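Local coordinates for uncharacterized protein AsbF (Bacillus anthracis, PDB 3DX5), which catalyses the manganese-dependent dehydration of 3-dehydroshikimate to 3,4-dihydroxybenzoate, a building block of the siderophore petrobactin, at residues R124-C129 against G160-P165. Numbering follows the deposited sequence.
Sequences RIRMIC and GEVDHP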
ATOM      1  N   ARG A 124     -16.477  16.439  16.604  1.00 12.65           N
ATOM      2  CA  ARG A 124     -16.578  15.220  15.790  1.00 13.21           C
ATOM      3  C   ARG A 124     -15.962  13.990  16.428  1.00 12.49           C
ATOM      4  O   ARG A 124     -16.562  12.903  16.375  1.00 12.77           O
ATOM      5  CB  ARG A 124     -16.004  15.445  14.400  1.00 13.39           C
ATOM      6  CG  ARG A 124     -16.990  16.266  13.575  1.00 16.92           C
ATOM      7  CD  ARG A 124     -16.398  16.716  12.286  1.00 25.19           C
ATOM      8  NE  ARG A 124     -17.449  17.309  11.447  1.00 28.48           N
ATOM      9  CZ  ARG A 124     -17.447  17.293  10.119  1.00 28.08           C
ATOM     10  NH1 ARG A 124     -16.429  16.757   9.457  1.00 26.40           N
ATOM     11  NH2 ARG A 124     -18.463  17.828   9.457  1.00 27.85           N
ATOM     12  N   ILE A 125     -14.797  14.147  17.051  1.00 11.74           N
ATOM     13  CA  ILE A 125     -14.210  13.043  17.823  1.00 11.19           C
ATOM     14  C   ILE A 125     -15.191  12.609  18.926  1.00 11.30           C
ATOM     15  O   ILE A 125     -15.358  11.414  19.187  1.00 11.14           O
ATOM     16  CB  ILE A 125     -12.852  13.431  18.419  1.00 11.39           C
ATOM     17  CG1 ILE A 125     -11.828  13.680  17.300  1.00 11.87           C
ATOM     18  CG2 ILE A 125     -12.292  12.329  19.368  1.00  8.86           C
ATOM     19  CD1 ILE A 125     -10.636  14.526  17.801  1.00 13.12           C
ATOM     20  N   ARG A 126     -15.848  13.584  19.565  1.00 11.66           N
ATOM     21  CA  ARG A 126     -16.795  13.282  20.641  1.00 12.03           C
ATOM     22  C   ARG A 126     -17.941  12.427  20.103  1.00 12.25           C
ATOM     23  O   ARG A 126     -18.333  11.424  20.736  1.00 12.91           O
ATOM     24  CB  ARG A 126     -17.368  14.552  21.313  1.00 11.79           C
ATOM     25  CG  ARG A 126     -18.167  14.221  22.586  1.00 11.96           C
ATOM     26  CD  ARG A 126     -18.788  15.478  23.234  1.00 14.64           C
ATOM     27  NE  ARG A 126     -17.714  16.328  23.745  1.00 14.25           N
ATOM     28  CZ  ARG A 126     -17.404  17.526  23.276  1.00 12.21           C
ATOM     29  NH1 ARG A 126     -18.092  18.068  22.271  1.00 11.36           N
ATOM     30  NH2 ARG A 126     -16.388  18.175  23.815  1.00 10.79           N
HETATM   31  N   MSE A 127     -18.452  12.817  18.938  1.00 12.12           N
HETATM   32  CA  MSE A 127     -19.537  12.079  18.250  1.00 13.44           C
HETATM   33  C   MSE A 127     -19.139  10.654  17.916  1.00 12.97           C
HETATM   34  O   MSE A 127     -19.923   9.741  18.104  1.00 13.89           O
HETATM   35  CB  MSE A 127     -19.973  12.793  16.962  1.00 12.72           C
HETATM   36  CG  MSE A 127     -20.689  14.101  17.254  1.00 18.04           C
HETATM   37 SE   MSE A 127     -21.114  15.113  15.625  0.60 20.68          SE
HETATM   38  CE  MSE A 127     -22.309  13.765  14.869  1.00 22.69           C
ATOM     39  N   ILE A 128     -17.924  10.475  17.408  1.00 12.99           N
ATOM     40  CA  ILE A 128     -17.419   9.137  17.101  1.00 12.83           C
ATOM     41  C   ILE A 128     -17.261   8.298  18.372  1.00 12.19           C
ATOM     42  O   ILE A 128     -17.591   7.121  18.362  1.00 11.09           O
ATOM     43  CB  ILE A 128     -16.136   9.228  16.282  1.00 13.12           C
ATOM     44  CG1 ILE A 128     -16.530   9.520  14.818  1.00 13.43           C
ATOM     45  CG2 ILE A 128     -15.319   7.937  16.370  1.00 13.63           C
ATOM     46  CD1 ILE A 128     -15.405  10.144  14.044  1.00 16.47           C
ATOM     47  N   CYS A 129     -16.783   8.912  19.452  1.00 11.50           N
ATOM     48  CA  CYS A 129     -16.722   8.245  20.746  1.00 12.26           C
ATOM     49  C   CYS A 129     -18.102   7.779  21.214  1.00 11.91           C
ATOM     50  O   CYS A 129     -18.239   6.649  21.716  1.00 12.70           O
ATOM     51  CB  CYS A 129     -16.102   9.168  21.799  1.00 11.59           C
ATOM     52  SG  CYS A 129     -14.334   9.321  21.567  1.00 14.85           S
ATOM     53  N   GLY A 160      -8.689  16.467  27.278  1.00 11.58           N
ATOM     54  CA  GLY A 160      -9.505  17.295  28.170  1.00 12.43           C
ATOM     55  C   GLY A 160     -10.604  18.014  27.403  1.00 12.55           C
ATOM     56  O   GLY A 160     -11.676  18.216  27.939  1.00 12.49           O
ATOM     57  N   GLU A 161     -10.378  18.373  26.137  1.00 12.51           N
ATOM     58  CA  GLU A 161     -11.418  19.098  25.382  1.00 12.35           C
ATOM     59  C   GLU A 161     -12.572  18.170  24.967  1.00 12.00           C
ATOM     60  O   GLU A 161     -13.759  18.563  24.995  1.00 11.55           O
ATOM     61  CB  GLU A 161     -10.812  19.791  24.151  1.00 13.18           C
ATOM     62  CG  GLU A 161      -9.836  20.953  24.470  1.00 15.48           C
ATOM     63  CD  GLU A 161      -8.904  21.343  23.285  1.00 20.62           C
ATOM     64  OE1 GLU A 161      -8.477  20.492  22.475  1.00 20.74           O
ATOM     65  OE2 GLU A 161      -8.571  22.540  23.164  1.00 26.28           O
ATOM     66  N   VAL A 162     -12.246  16.950  24.541  1.00 11.05           N
ATOM     67  CA  VAL A 162     -13.288  15.989  24.152  1.00 10.04           C
ATOM     68  C   VAL A 162     -14.043  15.504  25.407  1.00 11.15           C
ATOM     69  O   VAL A 162     -15.295  15.456  25.425  1.00 10.91           O
ATOM     70  CB  VAL A 162     -12.715  14.778  23.368  1.00 10.47           C
ATOM     71  CG1 VAL A 162     -13.789  13.696  23.159  1.00  9.61           C
ATOM     72  CG2 VAL A 162     -12.133  15.215  21.995  1.00  7.67           C
ATOM     73  N   ASP A 163     -13.275  15.141  26.439  1.00 10.96           N
ATOM     74  CA  ASP A 163     -13.815  14.785  27.738  1.00 11.68           C
ATOM     75  C   ASP A 163     -14.874  13.682  27.599  1.00 11.80           C
ATOM     76  O   ASP A 163     -16.010  13.840  28.033  1.00 12.43           O
ATOM     77  CB  ASP A 163     -14.376  16.054  28.421  1.00 12.42           C
ATOM     78  CG  ASP A 163     -14.651  15.849  29.894  1.00 15.85           C
ATOM     79  OD1 ASP A 163     -14.162  14.854  30.474  1.00 18.51           O
ATOM     80  OD2 ASP A 163     -15.375  16.677  30.477  1.00 21.89           O
ATOM     81  N   HIS A 164     -14.510  12.572  26.967  1.00 11.26           N
ATOM     82  CA  HIS A 164     -15.430  11.447  26.818  1.00 11.07           C
ATOM     83  C   HIS A 164     -14.716  10.183  27.328  1.00 10.71           C
ATOM     84  O   HIS A 164     -13.550  10.017  27.025  1.00 10.45           O
ATOM     85  CB  HIS A 164     -15.825  11.253  25.342  1.00 10.94           C
ATOM     86  CG  HIS A 164     -16.960  10.294  25.156  1.00 11.07           C
ATOM     87  ND1 HIS A 164     -16.797   8.927  25.235  1.00  9.39           N
ATOM     88  CD2 HIS A 164     -18.282  10.506  24.920  1.00 10.79           C
ATOM     89  CE1 HIS A 164     -17.965   8.332  25.041  1.00 10.11           C
ATOM     90  NE2 HIS A 164     -18.884   9.269  24.845  1.00 12.45           N
ATOM     91  N   PRO A 165     -15.423   9.298  28.088  1.00 10.88           N
ATOM     92  CA  PRO A 165     -14.809   8.094  28.660  1.00 11.32           C
ATOM     93  C   PRO A 165     -14.312   7.057  27.648  1.00 11.74           C
ATOM     94  O   PRO A 165     -13.507   6.205  28.015  1.00 11.59           O
ATOM     95  CB  PRO A 165     -15.912   7.510  29.561  1.00 11.03           C
ATOM     96  CG  PRO A 165     -17.177   8.133  29.102  1.00 12.68           C
ATOM     97  CD  PRO A 165     -16.786   9.518  28.636  1.00 10.84           C
TER
HETATM   98  O   HOH W   1     -18.059  14.458  26.254  1.00 34.86           O
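Arg126, midway along helix 115-134, faces Val162, the last residue of helix 152-162, with 5.7 Å between their CA atoms, at the point where Asp163 takes a positive phi (54°) and turns the chain out of its helix. The contact illustrates how a basic side chain can close the C-terminal end of a neighbouring helix, where carbonyls lack the usual amide partners of the next turn. Arg126 runs out with CG anti to its own N (chi1 -170°) and bends at chi3, which brings the edge of the guanidinium to the carbonyls. Its NE donates to Val162 O (3.1 Å, N-H...O angle 152°), meeting a lone pair in the carbonyl plane, and NH2 adds a weak, more bent bond to the same oxygen. Glu161 O lies at the edge of the guanidinium, in its plane, 2.9 Å from Arg126 NH2, while water 1 donates to Asp163 O and accepts a weak bond from NE. The positive charge would thus probably suit the negative end of the helix dipole. Beneath this polar edge, Val162 divides its methyls: CG1 rests on Arg126 CA at 3.9 Å, and CG2 meets Ile125 CG2, the two side chains crossing nearly at right angles. Beyond the turn, Cys129 CB makes a CH-pi contact over one face of the His164 ring, 3.7 Å from its centroid; Pro165 CD lies over the opposite face, offset toward the rim, and Glu130 and Asn166 hold the ring nitrogens. In this TIM barrel the contact joins two successive outer helices, and Ile125, Cys129 and Val162 all pack inward on Leu167 of the parallel barrel strand 167-172.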